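Local coordinates for protein tRNA(Phe) 7-((3-amino-3-carboxypropyl)-4-demethylwyosine(37)-N(4))-methyltransferase 1 (Pyrococcus horikoshii, PDB 2IT2) that probably transfers a methyl group from S-adenosyl-L-methionine to N-4 of a demethylwyosine precursor at position 37 of tRNA(Phe) during wyosine biosynthesis, at residues G76-E81 and Y85-A90. Residues are numbered along the deposited sequence; the frame is centred on the assembly and turned at random.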
# COMPACT_ATOMS: atom_id res chain seq x y z
N GLY B 76 18.54 -11.95 4.73
CA GLY B 76 18.67 -11.14 5.93
C GLY B 76 17.36 -10.42 6.24
O GLY B 76 16.66 -9.95 5.35
N LYS B 77 16.95 -10.37 7.50
CA LYS B 77 15.67 -9.75 7.87
C LYS B 77 15.84 -9.06 9.22
O LYS B 77 16.18 -9.70 10.21
CB LYS B 77 14.57 -10.82 7.93
CG LYS B 77 13.15 -10.29 8.17
CD LYS B 77 12.09 -11.37 7.90
CE LYS B 77 12.26 -12.60 8.79
NZ LYS B 77 11.26 -13.66 8.46
N TRP B 78 15.60 -7.76 9.25
CA TRP B 78 15.74 -6.98 10.47
C TRP B 78 14.53 -6.07 10.69
O TRP B 78 13.98 -5.48 9.77
CB TRP B 78 17.00 -6.12 10.34
CG TRP B 78 18.14 -6.95 9.91
CD1 TRP B 78 18.99 -7.71 10.74
CD2 TRP B 78 18.67 -7.06 8.57
NE1 TRP B 78 20.01 -8.29 10.05
CE2 TRP B 78 19.83 -7.87 8.64
CE3 TRP B 78 18.27 -6.54 7.34
CZ2 TRP B 78 20.55 -8.14 7.49
CZ3 TRP B 78 19.00 -6.81 6.19
CH2 TRP B 78 20.15 -7.62 6.27
N HIS B 79 14.09 -6.00 11.96
CA HIS B 79 13.13 -4.95 12.24
C HIS B 79 13.75 -3.86 13.11
O HIS B 79 13.08 -3.19 13.89
CB HIS B 79 11.94 -5.58 12.96
CG HIS B 79 12.36 -6.06 14.32
ND1 HIS B 79 12.63 -5.22 15.35
CD2 HIS B 79 12.54 -7.37 14.76
CE1 HIS B 79 12.96 -6.02 16.39
NE2 HIS B 79 12.91 -7.31 16.06
N ARG B 80 15.07 -3.73 12.91
CA ARG B 80 15.83 -2.63 13.49
C ARG B 80 16.62 -1.88 12.42
O ARG B 80 16.82 -2.36 11.31
CB ARG B 80 16.79 -3.21 14.53
CG ARG B 80 16.10 -3.47 15.87
CD ARG B 80 17.11 -3.83 16.97
NE ARG B 80 16.41 -4.20 18.21
CZ ARG B 80 16.19 -5.51 18.42
NH1 ARG B 80 16.60 -6.41 17.53
NH2 ARG B 80 15.56 -5.91 19.53
N GLU B 81 17.26 -0.77 12.74
CA GLU B 81 18.20 -0.16 11.80
C GLU B 81 19.38 -1.12 11.67
O GLU B 81 19.70 -1.86 12.60
CB GLU B 81 18.68 1.18 12.33
CG GLU B 81 17.55 2.16 12.58
CD GLU B 81 18.04 3.46 13.15
OE1 GLU B 81 18.69 4.24 12.42
OE2 GLU B 81 17.77 3.70 14.35
N TYR B 85 27.82 -3.92 7.66
CA TYR B 85 28.33 -5.29 7.91
C TYR B 85 27.23 -6.33 7.81
O TYR B 85 27.38 -7.32 7.10
CB TYR B 85 28.98 -5.40 9.31
CG TYR B 85 29.34 -6.83 9.67
CD1 TYR B 85 30.45 -7.45 9.09
CD2 TYR B 85 28.56 -7.55 10.57
CE1 TYR B 85 30.77 -8.77 9.41
CE2 TYR B 85 28.88 -8.87 10.89
CZ TYR B 85 29.99 -9.47 10.31
OH TYR B 85 30.33 -10.77 10.63
N GLU B 86 26.15 -6.10 8.55
CA GLU B 86 25.01 -7.01 8.54
C GLU B 86 24.49 -7.23 7.12
O GLU B 86 24.24 -8.36 6.71
CB GLU B 86 23.88 -6.45 9.42
CG GLU B 86 24.13 -6.54 10.92
CD GLU B 86 22.98 -5.98 11.75
OE1 GLU B 86 22.70 -4.76 11.64
OE2 GLU B 86 22.37 -6.75 12.51
N VAL B 87 24.32 -6.14 6.38
CA VAL B 87 23.80 -6.23 5.03
C VAL B 87 24.76 -6.99 4.12
O VAL B 87 24.35 -7.84 3.34
CB VAL B 87 23.48 -4.82 4.47
CG1 VAL B 87 22.98 -4.92 3.04
CG2 VAL B 87 22.43 -4.13 5.35
N LEU B 88 26.05 -6.69 4.24
CA LEU B 88 27.05 -7.37 3.43
C LEU B 88 27.06 -8.87 3.68
O LEU B 88 27.24 -9.67 2.75
CB LEU B 88 28.42 -6.79 3.70
CG LEU B 88 28.57 -5.33 3.30
CD1 LEU B 88 29.84 -4.76 3.91
CD2 LEU B 88 28.59 -5.22 1.79
N GLU B 89 26.88 -9.26 4.94
CA GLU B 89 26.85 -10.68 5.30
C GLU B 89 25.67 -11.39 4.62
O GLU B 89 25.78 -12.55 4.23
CB GLU B 89 26.73 -10.84 6.81
CG GLU B 89 27.93 -10.34 7.57
CD GLU B 89 29.17 -11.18 7.33
OE1 GLU B 89 29.68 -11.18 6.19
OE2 GLU B 89 29.62 -11.85 8.28
N ALA B 90 24.54 -10.70 4.50
CA ALA B 90 23.36 -11.28 3.87
C ALA B 90 23.61 -11.37 2.36
O ALA B 90 23.32 -12.39 1.74
CB ALA B 90 22.12 -10.41 4.15
O HOH W 1 20.23 -4.72 13.11
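Apolar contact centres on Trp78, whose six-membered ring end reaches helix 85-90: CH2 lies 4.0 Å from Ala90 CB, which approaches the ring obliquely, and 4.3 Å from Val87 CG2. With CG anti to its own carbonyl carbon (chi1 -50°), the indole folds back along its strand, and Gly76 C sits 3.8 Å above one ring face. A CB on Gly76 would collide with both Ala90 CB and Trp78 CH2; Ala90 CB lies 3.9 Å from Gly76 N. Trp78, Val87 and Ala90 also touch Val60 of strand 48-63, so the helix packs on the sheet edge; the N-to-C directions of strand 76-78 and helix 85-90 lie 148° apart.

Polar contact is looser. The extended Glu86 side chain runs past the indole in the opposite direction, its carboxylate plane turned 49° from the ring and OE2 3.7 Å from Trp78 NE1. Water 1 is placed to donate to Glu81 O and to Glu86 OE1, the latter at 2.9 Å, though acceptors in its reach outnumber its protons; OE1 also accepts from Ser83 N. Replacing Trp78 by an alanine would probably open a gap before Val87 and Ala90. No direct hydrogen bond joins the segments, which implies that cohesion here rests on indole packing, supplemented by one water bridge.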